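Side-chain contacts in 3,4-dihydroxybenzoate decarboxylase (Enterobacter cloacae, PDB 5NY5), which probably catalyses the prenylated-FMN-dependent decarboxylation of 3,4-dihydroxybenzoate and, in reverse, the para-carboxylation of catechols, as a member of the UbiD family: residues G146-L151 and H285-F290; M182-A185 and I190-F193; K196-G201 and G272-E277; E223-T226 and Y231-L234. One frame throughout, in Å; residues are numbered along the deposited sequence.

Contact 1: residues G146-L151 and H285-F290; sequences GPFFCL and HAMPEF
The selenium of Met287, a selenomethionine in this crystal, is wedged between an aromatic face and a thiol: SE sits 4.0 Å from the centroid of the Phe148 ring and 3.5 Å from SG of Cys150. This is a Met-aromatic contact inside the Rift-related, FMN-binding domain. It joins strand 148-157 of the antiparallel sheet to the short strand 285-288, which belongs to a separate two-stranded sheet. Where they meet, the strand axes are 10.0 Å apart and inclined at 41°, with no hydrogen bond between the two segments, so side chains span the gap. SE lies over the ring face, 18° off the normal, and CG of Met287 adds a CH-pi contact over the same face. Both are offset from the centre by a similar amount, SE toward CG and CD1 of Phe148, CG toward CD2 (3.7 Å) and CE2. A bend at chi3 (91°) then turns the methyl CE of Met287 off toward Cys150, 3.8 Å from SG. Phe148 and Cys150, two residues apart on one strand, point to the same side and receive Met287 together. All the touching residues are buried. Behind them, Met287 also packs on Arg171, and Glu289 holds Arg171 in a salt bridge; the contact thus lies next to a residue of the prenylated FMN site, though the cofactor is not bound to this chain. The remaining touch comes from the backbone of Ala286, whose carbonyl O approaches the ring obliquely, 3.3 Å from CE2 of Phe148.

Contact 2: residues M182-A185 and I190-F193; sequences MFLA and IEVF
Two fully extended torsions in Ile190, chi1 -176° and chi2 -179°, carry CD1 out from the start of helix 189-199 until it meets the methyl CE of the selenomethionine Met182, tip to tip at 3.9 Å. Glu191 bends instead: after an extended first torsion, chi2 of 69° folds its carboxylate back against Leu184. Leu184 is the central piece of the loop side. The Leu184 and Ile190 side chains cross at about a right angle, CD2 of Leu184 3.9 Å from both CG1 and CG2 of Ile190, while OE1 of Glu191 rests against CB of Leu184 at 3.3 Å, a van der Waals touch. At the outer end the carbonyl O of Ala185 rests 3.6 Å from CB of Glu191. The contact therefore brings the end of strand 179-182 and the loop after it against the first turn of the helix, within the Rift-related domain. Met182 and Ile190 both also pack on Val154 of strand 148-157, and Ile190 N is hydrogen-bonded to Asp166, a manganese ligand when the metal is bound. Phe183 and Ala185, on the same short loop, belong to the prenylated FMN site. No hydrogen bond links the two segments, and the carboxylate of Glu191 finds its charge partner in Arg194 instead; methyl packing and oxygen-to-carbon touches hold the segments together, beside residues of the prenylated FMN site.

Contact 3: residues K196-G201 and G272-E277; sequences KAEAAG and GVRVRE
Glu198 reaches from the last turn of helix 189-199 to the loop 272-277 that follows strand 263-269 of the Rift-related domain. The helix ends just beyond it in a Schellman motif, in which Gly201, at positive phi, gives its N to the carbonyl O of Glu198. Beyond CB, which points toward the loop, the side chain runs out extended, CG lying opposite the backbone N (chi1 -173°). CG comes within 3.8 Å of Gly272 N, and CD faces both Gly272 and Arg274. At the tip both oxygens are used. OE2 accepts the N-H of Gly272 at 2.7 Å, a fairly straight bond (157°) that arrives on the anti side of the carboxylate, a little out of its plane. OE1 makes the salt bridge, 3.1 Å from NH2 of Arg274, at the edge of the guanidinium and in its plane. The same NH2 also gives a weak bond to OE2, so one nitrogen straddles the carboxylate, whose plane is turned 29° from that of the guanidinium. Arg194, one helical turn before Glu198, supplies a second salt bridge to OE1; the two arginines gather round one acid, which probably keeps it ionised. The contact lies at the surface and ties a helix end to a loop, with the Arg274 side chain about 9 Å from that of Phe183, a residue of the prenylated FMN site. Arg274 is bent at chi2, which curls the chain back so that its NE gives a weak hydrogen bond, 3.2 Å long, to the carbonyl O of Val273.

Contact 4: residues E223-T226 and Y231-L234; sequences EAPT and YNEL
Ala224 presses its CB against a type I beta turn, Tyr231 to Leu234, which leads into helix 234-241. The methyl meets the turn at several points: Glu233 N and OE2 each lie 3.6 Å away, and CB of Asn232 is at 3.7 Å. Beside it, Asn232 lodges against the backbone of the next two residues. The carbonyl O of Pro225 sits 3.1 Å from Asn232 CB and 3.0 Å from Asn232 OD1; Pro225 O and Asn232 OD1 are both acceptors, so no hydrogen bond joins them. OD1 also lies against CA of Thr226 (3.3 Å). ND2 of Asn232 gives a hydrogen bond to OG1 of Thr227, just beyond the first segment, which helps fix the amide. In Glu233, chi1 (-68°) sets CG beside the Ala224 methyl and the bend at chi2 (87°) brings OE2 back to it. Its other oxygen, OE1, is close to Asp166 OD1, and both residues are manganese ligands in the metal-bound enzyme; here the metal is absent. Arg188, of the prenylated FMN site, stands near as well, in long, weak ion pairs with Glu233 and with Glu223, another cofactor-binding residue. The contact thus brings together two parts of one connection that carry cofactor and metal ligands. Further back, Tyr231 is fastened through its OH to Glu255 and through its N to Thr165, and the turn itself is closed by Leu234 N bonding to Tyr231 O at 3.0 Å.

Overall arrangement
All four contacts fall within the Rift-related domain, and contacts 2, 3 and 4 are nested inside the chain loop that contact 1 closes. Contacts 1 and 2 are buried and mainly apolar, without hydrogen bonds between their segments. Contacts 3 and 4 lie at the surface: the former is a charged network, the latter a methyl and backbone packing against a turn, without hydrogen bonds between its segments. Contacts 2 and 3 share helix 189-199, one at its start and the other at its end, their centres about 11 Å apart. Contact 1 touches contact 3 through Glu277, which packs on Phe148 and Ala286. Contacts 1, 2 and 4 border the cofactor and metal sites from different elements; contact 3 stands farther out.

Contact 1: residues G146-L151 and H285-F290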
loop_
_atom_site.group_PDB
_atom_site.type_symbol
_atom_site.label_atom_id
_atom_site.label_comp_id
_atom_site.label_asym_id
_atom_site.label_seq_id
_atom_site.Cartn_x
_atom_site.Cartn_y
_atom_site.Cartn_z
ATOM N N GLY A 146 -40.168 -20.096 12.796
ATOM C CA GLY A 146 -41.522 -20.584 12.711
ATOM C C GLY A 146 -42.014 -20.483 11.286
ATOM O O GLY A 146 -41.279 -20.061 10.388
ATOM N N PRO A 147 -43.258 -20.886 11.042
ATOM C CA PRO A 147 -43.827 -20.731 9.699
ATOM C C PRO A 147 -43.826 -19.271 9.272
ATOM O O PRO A 147 -44.073 -18.370 10.073
ATOM C CB PRO A 147 -45.250 -21.285 9.846
ATOM C CG PRO A 147 -45.498 -21.376 11.319
ATOM C CD PRO A 147 -44.169 -21.588 11.956
ATOM N N PHE A 148 -43.532 -19.046 7.994
ATOM C CA PHE A 148 -43.301 -17.711 7.463
ATOM C C PHE A 148 -44.145 -17.466 6.223
ATOM O O PHE A 148 -44.291 -18.351 5.374
ATOM C CB PHE A 148 -41.820 -17.509 7.098
ATOM C CG PHE A 148 -41.023 -16.776 8.138
ATOM C CD1 PHE A 148 -41.066 -15.396 8.215
ATOM C CD2 PHE A 148 -40.207 -17.465 9.019
ATOM C CE1 PHE A 148 -40.327 -14.717 9.163
ATOM C CE2 PHE A 148 -39.464 -16.794 9.970
ATOM C CZ PHE A 148 -39.525 -15.417 10.043
ATOM N N PHE A 149 -44.700 -16.261 6.129
ATOM C CA PHE A 149 -45.165 -15.700 4.868
ATOM C C PHE A 149 -44.109 -14.710 4.398
ATOM O O PHE A 149 -43.713 -13.821 5.157
ATOM C CB PHE A 149 -46.515 -14.996 5.021
ATOM C CG PHE A 149 -47.614 -15.879 5.538
ATOM C CD1 PHE A 149 -48.262 -16.766 4.697
ATOM C CD2 PHE A 149 -48.015 -15.806 6.861
ATOM C CE1 PHE A 149 -49.276 -17.573 5.170
ATOM C CE2 PHE A 149 -49.027 -16.611 7.339
ATOM C CZ PHE A 149 -49.659 -17.495 6.493
ATOM N N CYS A 150 -43.648 -14.864 3.159
ATOM C CA CYS A 150 -42.516 -14.088 2.680
ATOM C C CYS A 150 -42.862 -13.081 1.595
ATOM O O CYS A 150 -41.998 -12.280 1.226
ATOM C CB CYS A 150 -41.416 -15.025 2.166
ATOM S SG CYS A 150 -40.756 -16.122 3.432
ATOM N N LEU A 151 -44.083 -13.093 1.076
ATOM C CA LEU A 151 -44.492 -12.173 0.021
ATOM C C LEU A 151 -45.812 -11.504 0.383
ATOM O O LEU A 151 -46.773 -11.490 -0.389
ATOM C CB LEU A 151 -44.583 -12.896 -1.321
ATOM C CG LEU A 151 -43.243 -13.370 -1.888
ATOM C CD1 LEU A 151 -43.442 -14.175 -3.161
ATOM C CD2 LEU A 151 -42.329 -12.181 -2.139
ATOM N N HIS A 285 -32.517 -18.299 15.397
ATOM C CA HIS A 285 -32.507 -17.775 14.045
ATOM C C HIS A 285 -33.914 -17.391 13.618
ATOM O O HIS A 285 -34.909 -17.818 14.209
ATOM C CB HIS A 285 -31.929 -18.795 13.058
ATOM C CG HIS A 285 -30.528 -19.210 13.372
ATOM N ND1 HIS A 285 -30.203 -20.488 13.772
ATOM C CD2 HIS A 285 -29.368 -18.514 13.353
ATOM C CE1 HIS A 285 -28.901 -20.563 13.980
ATOM N NE2 HIS A 285 -28.372 -19.378 13.734
ATOM N N ALA A 286 -33.984 -16.570 12.573
ATOM C CA ALA A 286 -35.260 -16.172 12.000
ATOM C C ALA A 286 -35.510 -16.923 10.701
ATOM O O ALA A 286 -36.380 -17.795 10.631
ATOM C CB ALA A 286 -35.293 -14.663 11.755
HETATM N N MSE A 287 -34.728 -16.601 9.678
HETATM C CA MSE A 287 -34.956 -17.115 8.341
HETATM C C MSE A 287 -33.686 -17.012 7.508
HETATM O O MSE A 287 -32.821 -16.191 7.802
HETATM C CB MSE A 287 -36.077 -16.327 7.668
HETATM C CG MSE A 287 -37.120 -17.162 6.966
HETATM SE SE MSE A 287 -38.137 -16.052 5.744
HETATM C CE MSE A 287 -37.056 -16.278 4.141
ATOM N N PRO A 288 -33.565 -17.841 6.474
ATOM C CA PRO A 288 -32.500 -17.618 5.490
ATOM C C PRO A 288 -32.639 -16.240 4.860
ATOM O O PRO A 288 -33.716 -15.850 4.405
ATOM C CB PRO A 288 -32.724 -18.735 4.466
ATOM C CG PRO A 288 -33.432 -19.796 5.221
ATOM C CD PRO A 288 -34.294 -19.095 6.224
ATOM N N GLU A 289 -31.539 -15.498 4.845
ATOM C CA GLU A 289 -31.513 -14.161 4.277
ATOM C C GLU A 289 -30.969 -14.199 2.854
ATOM O O GLU A 289 -30.439 -15.209 2.389
ATOM C CB GLU A 289 -30.675 -13.223 5.150
ATOM C CG GLU A 289 -31.130 -13.140 6.598
ATOM C CD GLU A 289 -32.477 -12.460 6.757
ATOM O OE1 GLU A 289 -33.093 -12.612 7.832
ATOM O OE2 GLU A 289 -32.918 -11.771 5.815
ATOM N N PHE A 290 -31.103 -13.070 2.161
ATOM C CA PHE A 290 -30.661 -13.014 0.774
ATOM C C PHE A 290 -29.158 -13.231 0.572
ATOM O O PHE A 290 -28.799 -13.777 -0.485
ATOM C CB PHE A 290 -31.115 -11.688 0.134
ATOM C CG PHE A 290 -30.362 -10.478 0.610
ATOM C CD1 PHE A 290 -29.222 -10.054 -0.050
ATOM C CD2 PHE A 290 -30.805 -9.754 1.703
ATOM C CE1 PHE A 290 -28.529 -8.942 0.378
ATOM C CE2 PHE A 290 -30.115 -8.638 2.135
ATOM C CZ PHE A 290 -28.976 -8.233 1.471
#

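Contact 2: residues M182-A185 and I190-F193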
loop_
_atom_site.group_PDB
_atom_site.type_symbol
_atom_site.label_atom_id
_atom_site.label_comp_id
_atom_site.label_asym_id
_atom_site.label_seq_id
_atom_site.Cartn_x
_atom_site.Cartn_y
_atom_site.Cartn_z
HETATM N N MSE A 182 -44.210 -9.250 12.681
HETATM C CA MSE A 182 -43.833 -8.595 11.435
HETATM C C MSE A 182 -42.821 -7.480 11.666
HETATM O O MSE A 182 -43.063 -6.562 12.445
HETATM C CB MSE A 182 -45.076 -8.043 10.733
HETATM C CG MSE A 182 -44.787 -7.025 9.642
HETATM SE SE MSE A 182 -46.324 -6.703 8.480
HETATM C CE MSE A 182 -45.975 -4.839 8.035
ATOM N N PHE A 183 -41.683 -7.570 10.982
ATOM C CA PHE A 183 -40.650 -6.553 11.080
ATOM C C PHE A 183 -40.955 -5.385 10.151
ATOM O O PHE A 183 -41.514 -5.554 9.064
ATOM C CB PHE A 183 -39.281 -7.146 10.740
ATOM C CG PHE A 183 -38.185 -6.124 10.637
ATOM C CD1 PHE A 183 -37.584 -5.618 11.775
ATOM C CD2 PHE A 183 -37.753 -5.673 9.401
ATOM C CE1 PHE A 183 -36.575 -4.679 11.684
ATOM C CE2 PHE A 183 -36.746 -4.733 9.304
ATOM C CZ PHE A 183 -36.156 -4.236 10.446
ATOM N N LEU A 184 -40.580 -4.189 10.591
ATOM C CA LEU A 184 -40.752 -2.979 9.803
ATOM C C LEU A 184 -39.437 -2.216 9.780
ATOM O O LEU A 184 -38.798 -2.045 10.822
ATOM C CB LEU A 184 -41.873 -2.094 10.365
ATOM C CG LEU A 184 -43.319 -2.591 10.235
ATOM C CD1 LEU A 184 -43.687 -3.568 11.344
ATOM C CD2 LEU A 184 -44.293 -1.421 10.201
ATOM N N ALA A 185 -39.038 -1.766 8.594
ATOM C CA ALA A 185 -37.793 -1.028 8.440
ATOM C C ALA A 185 -37.965 0.399 8.942
ATOM O O ALA A 185 -38.914 1.092 8.561
ATOM C CB ALA A 185 -37.350 -1.024 6.979
ATOM N N ILE A 190 -44.814 3.383 6.764
ATOM C CA ILE A 190 -45.654 2.512 7.580
ATOM C C ILE A 190 -45.103 2.403 8.997
ATOM O O ILE A 190 -45.864 2.223 9.955
ATOM C CB ILE A 190 -45.805 1.131 6.913
ATOM C CG1 ILE A 190 -46.760 0.244 7.716
ATOM C CG2 ILE A 190 -44.452 0.458 6.742
ATOM C CD1 ILE A 190 -46.950 -1.134 7.137
ATOM N N GLU A 191 -43.785 2.526 9.163
ATOM C CA GLU A 191 -43.219 2.547 10.507
ATOM C C GLU A 191 -43.560 3.848 11.223
ATOM O O GLU A 191 -43.916 3.837 12.407
ATOM C CB GLU A 191 -41.706 2.346 10.444
ATOM C CG GLU A 191 -40.988 2.533 11.774
ATOM C CD GLU A 191 -41.305 1.446 12.787
ATOM O OE1 GLU A 191 -41.980 0.459 12.429
ATOM O OE2 GLU A 191 -40.876 1.579 13.952
ATOM N N VAL A 192 -43.456 4.977 10.520
ATOM C CA VAL A 192 -43.860 6.253 11.103
ATOM C C VAL A 192 -45.346 6.235 11.432
ATOM O O VAL A 192 -45.774 6.758 12.468
ATOM C CB VAL A 192 -43.496 7.411 10.153
ATOM C CG1 VAL A 192 -44.149 8.704 10.609
ATOM C CG2 VAL A 192 -41.986 7.575 10.078
ATOM N N PHE A 193 -46.154 5.620 10.564
ATOM C CA PHE A 193 -47.578 5.481 10.851
ATOM C C PHE A 193 -47.802 4.708 12.143
ATOM O O PHE A 193 -48.697 5.039 12.929
ATOM C CB PHE A 193 -48.293 4.779 9.694
ATOM C CG PHE A 193 -48.269 5.541 8.396
ATOM C CD1 PHE A 193 -47.927 6.881 8.358
ATOM C CD2 PHE A 193 -48.599 4.909 7.209
ATOM C CE1 PHE A 193 -47.907 7.571 7.163
ATOM C CE2 PHE A 193 -48.583 5.594 6.011
ATOM C CZ PHE A 193 -48.236 6.927 5.988
#

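Contact 3: residues K196-G201 and G272-E277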
loop_
_atom_site.group_PDB
_atom_site.type_symbol
_atom_site.label_atom_id
_atom_site.label_comp_id
_atom_site.label_asym_id
_atom_site.label_seq_id
_atom_site.Cartn_x
_atom_site.Cartn_y
_atom_site.Cartn_z
ATOM N N LYS A 196 -47.035 6.883 15.478
ATOM C CA LYS A 196 -48.129 7.783 15.826
ATOM C C LYS A 196 -49.270 7.022 16.486
ATOM O O LYS A 196 -49.826 7.462 17.499
ATOM C CB LYS A 196 -48.628 8.513 14.579
ATOM C CG LYS A 196 -47.585 9.371 13.889
ATOM C CD LYS A 196 -48.179 10.064 12.673
ATOM C CE LYS A 196 -47.146 10.919 11.961
ATOM N NZ LYS A 196 -47.713 11.561 10.744
ATOM N N ALA A 197 -49.628 5.866 15.925
ATOM C CA ALA A 197 -50.705 5.066 16.497
ATOM C C ALA A 197 -50.325 4.544 17.877
ATOM O O ALA A 197 -51.120 4.614 18.822
ATOM C CB ALA A 197 -51.053 3.914 15.556
ATOM N N GLU A 198 -49.103 4.026 18.014
ATOM C CA GLU A 198 -48.674 3.482 19.298
ATOM C C GLU A 198 -48.563 4.567 20.359
ATOM O O GLU A 198 -48.765 4.292 21.548
ATOM C CB GLU A 198 -47.339 2.755 19.140
ATOM C CG GLU A 198 -46.889 2.022 20.390
ATOM C CD GLU A 198 -45.664 1.166 20.158
ATOM O OE1 GLU A 198 -44.851 1.513 19.276
ATOM O OE2 GLU A 198 -45.518 0.142 20.856
ATOM N N ALA A 199 -48.249 5.801 19.956
ATOM C CA ALA A 199 -48.147 6.889 20.920
ATOM C C ALA A 199 -49.482 7.146 21.604
ATOM O O ALA A 199 -49.534 7.384 22.816
ATOM C CB ALA A 199 -47.643 8.156 20.229
ATOM N N ALA A 200 -50.572 7.095 20.845
ATOM C CA ALA A 200 -51.907 7.341 21.372
ATOM C C ALA A 200 -52.544 6.097 21.977
ATOM O O ALA A 200 -53.716 6.142 22.359
ATOM C CB ALA A 200 -52.809 7.900 20.270
ATOM N N GLY A 201 -51.805 4.996 22.075
ATOM C CA GLY A 201 -52.381 3.764 22.578
ATOM C C GLY A 201 -53.420 3.154 21.664
ATOM O O GLY A 201 -54.329 2.466 22.140
ATOM N N GLY A 272 -47.467 -1.242 22.177
ATOM C CA GLY A 272 -46.862 -1.626 23.436
ATOM C C GLY A 272 -46.355 -3.052 23.483
ATOM O O GLY A 272 -45.303 -3.318 24.074
ATOM N N VAL A 273 -47.084 -3.980 22.872
ATOM C CA VAL A 273 -46.716 -5.387 22.936
ATOM C C VAL A 273 -45.542 -5.648 22.003
ATOM O O VAL A 273 -45.445 -5.069 20.913
ATOM C CB VAL A 273 -47.922 -6.283 22.596
ATOM C CG1 VAL A 273 -48.268 -6.194 21.121
ATOM C CG2 VAL A 273 -47.648 -7.727 22.999
ATOM N N ARG A 274 -44.628 -6.507 22.446
ATOM C CA ARG A 274 -43.484 -6.918 21.650
ATOM C C ARG A 274 -43.263 -8.409 21.840
ATOM O O ARG A 274 -43.583 -8.973 22.888
ATOM C CB ARG A 274 -42.211 -6.147 22.030
ATOM C CG ARG A 274 -42.238 -4.683 21.639
ATOM C CD ARG A 274 -42.451 -4.527 20.146
ATOM N NE ARG A 274 -43.101 -3.261 19.826
ATOM C CZ ARG A 274 -42.461 -2.184 19.387
ATOM N NH1 ARG A 274 -41.149 -2.216 19.204
ATOM N NH2 ARG A 274 -43.138 -1.075 19.125
ATOM N N VAL A 275 -42.710 -9.043 20.810
ATOM C CA VAL A 275 -42.429 -10.469 20.838
ATOM C C VAL A 275 -41.072 -10.702 20.192
ATOM O O VAL A 275 -40.614 -9.908 19.364
ATOM C CB VAL A 275 -43.536 -11.282 20.124
ATOM C CG1 VAL A 275 -43.418 -11.144 18.611
ATOM C CG2 VAL A 275 -43.490 -12.736 20.544
ATOM N N ARG A 276 -40.412 -11.782 20.597
ATOM C CA ARG A 276 -39.201 -12.227 19.927
ATOM C C ARG A 276 -39.568 -13.292 18.904
ATOM O O ARG A 276 -40.470 -14.103 19.132
ATOM C CB ARG A 276 -38.162 -12.758 20.919
ATOM C CG ARG A 276 -38.531 -14.029 21.655
ATOM C CD ARG A 276 -37.415 -14.405 22.620
ATOM N NE ARG A 276 -37.688 -15.647 23.332
ATOM C CZ ARG A 276 -37.300 -16.846 22.914
ATOM N NH1 ARG A 276 -36.620 -16.965 21.783
ATOM N NH2 ARG A 276 -37.592 -17.924 23.627
ATOM N N GLU A 277 -38.861 -13.272 17.773
ATOM C CA GLU A 277 -39.300 -14.017 16.596
ATOM C C GLU A 277 -39.368 -15.515 16.867
ATOM O O GLU A 277 -40.324 -16.184 16.455
ATOM C CB GLU A 277 -38.362 -13.716 15.428
ATOM C CG GLU A 277 -39.024 -13.716 14.064
ATOM C CD GLU A 277 -38.211 -12.959 13.033
ATOM O OE1 GLU A 277 -37.133 -12.444 13.393
ATOM O OE2 GLU A 277 -38.648 -12.875 11.868
#

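Contact 4: residues E223-T226 and Y231-L234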
loop_
_atom_site.group_PDB
_atom_site.type_symbol
_atom_site.label_atom_id
_atom_site.label_comp_id
_atom_site.label_asym_id
_atom_site.label_seq_id
_atom_site.Cartn_x
_atom_site.Cartn_y
_atom_site.Cartn_z
ATOM N N GLU A 223 -39.149 3.052 -6.029
ATOM C CA GLU A 223 -39.502 4.288 -5.345
ATOM C C GLU A 223 -40.650 4.971 -6.073
ATOM O O GLU A 223 -40.577 5.207 -7.283
ATOM C CB GLU A 223 -38.295 5.223 -5.259
ATOM C CG GLU A 223 -37.448 5.025 -4.014
ATOM C CD GLU A 223 -38.188 5.395 -2.741
ATOM O OE1 GLU A 223 -39.102 6.246 -2.809
ATOM O OE2 GLU A 223 -37.860 4.836 -1.674
ATOM N N ALA A 224 -41.707 5.287 -5.334
ATOM C CA ALA A 224 -42.887 5.904 -5.909
ATOM C C ALA A 224 -43.150 7.256 -5.260
ATOM O O ALA A 224 -42.792 7.469 -4.097
ATOM C CB ALA A 224 -44.119 5.009 -5.731
ATOM N N PRO A 225 -43.769 8.190 -5.985
ATOM C CA PRO A 225 -44.155 9.468 -5.367
ATOM C C PRO A 225 -45.246 9.304 -4.320
ATOM O O PRO A 225 -45.616 8.180 -3.967
ATOM C CB PRO A 225 -44.644 10.299 -6.560
ATOM C CG PRO A 225 -45.018 9.288 -7.602
ATOM C CD PRO A 225 -44.040 8.170 -7.431
ATOM N N THR A 226 -45.770 10.416 -3.810
ATOM C CA THR A 226 -46.865 10.391 -2.848
ATOM C C THR A 226 -47.918 11.395 -3.285
ATOM O O THR A 226 -47.616 12.579 -3.460
ATOM C CB THR A 226 -46.381 10.701 -1.429
ATOM O OG1 THR A 226 -45.572 9.619 -0.952
ATOM C CG2 THR A 226 -47.566 10.880 -0.494
ATOM N N TYR A 231 -51.526 5.354 -2.968
ATOM C CA TYR A 231 -51.007 3.987 -3.036
ATOM C C TYR A 231 -50.090 3.838 -4.249
ATOM O O TYR A 231 -50.241 2.937 -5.075
ATOM C CB TYR A 231 -52.144 2.963 -3.075
ATOM C CG TYR A 231 -53.083 3.008 -1.887
ATOM C CD1 TYR A 231 -52.789 2.317 -0.719
ATOM C CD2 TYR A 231 -54.270 3.727 -1.942
ATOM C CE1 TYR A 231 -53.646 2.351 0.364
ATOM C CE2 TYR A 231 -55.132 3.765 -0.863
ATOM C CZ TYR A 231 -54.816 3.076 0.286
ATOM O OH TYR A 231 -55.670 3.110 1.362
ATOM N N ASN A 232 -49.121 4.752 -4.345
ATOM C CA ASN A 232 -48.459 5.031 -5.614
ATOM C C ASN A 232 -47.595 3.882 -6.116
ATOM O O ASN A 232 -47.362 3.790 -7.326
ATOM C CB ASN A 232 -47.620 6.299 -5.486
ATOM C CG ASN A 232 -48.448 7.503 -5.075
ATOM O OD1 ASN A 232 -48.629 7.772 -3.886
ATOM N ND2 ASN A 232 -48.959 8.232 -6.060
ATOM N N GLU A 233 -47.111 3.007 -5.232
ATOM C CA GLU A 233 -46.324 1.876 -5.705
ATOM C C GLU A 233 -47.143 0.943 -6.583
ATOM O O GLU A 233 -46.568 0.177 -7.362
ATOM C CB GLU A 233 -45.727 1.108 -4.527
ATOM C CG GLU A 233 -44.663 1.870 -3.757
ATOM C CD GLU A 233 -45.243 2.752 -2.672
ATOM O OE1 GLU A 233 -44.934 2.514 -1.485
ATOM O OE2 GLU A 233 -46.014 3.676 -3.003
ATOM N N LEU A 234 -48.472 0.996 -6.478
ATOM C CA LEU A 234 -49.340 0.230 -7.359
ATOM C C LEU A 234 -49.447 0.843 -8.747
ATOM O O LEU A 234 -49.904 0.167 -9.675
ATOM C CB LEU A 234 -50.734 0.105 -6.746
ATOM C CG LEU A 234 -50.820 -0.602 -5.393
ATOM C CD1 LEU A 234 -52.245 -0.596 -4.876
ATOM C CD2 LEU A 234 -50.303 -2.022 -5.504
#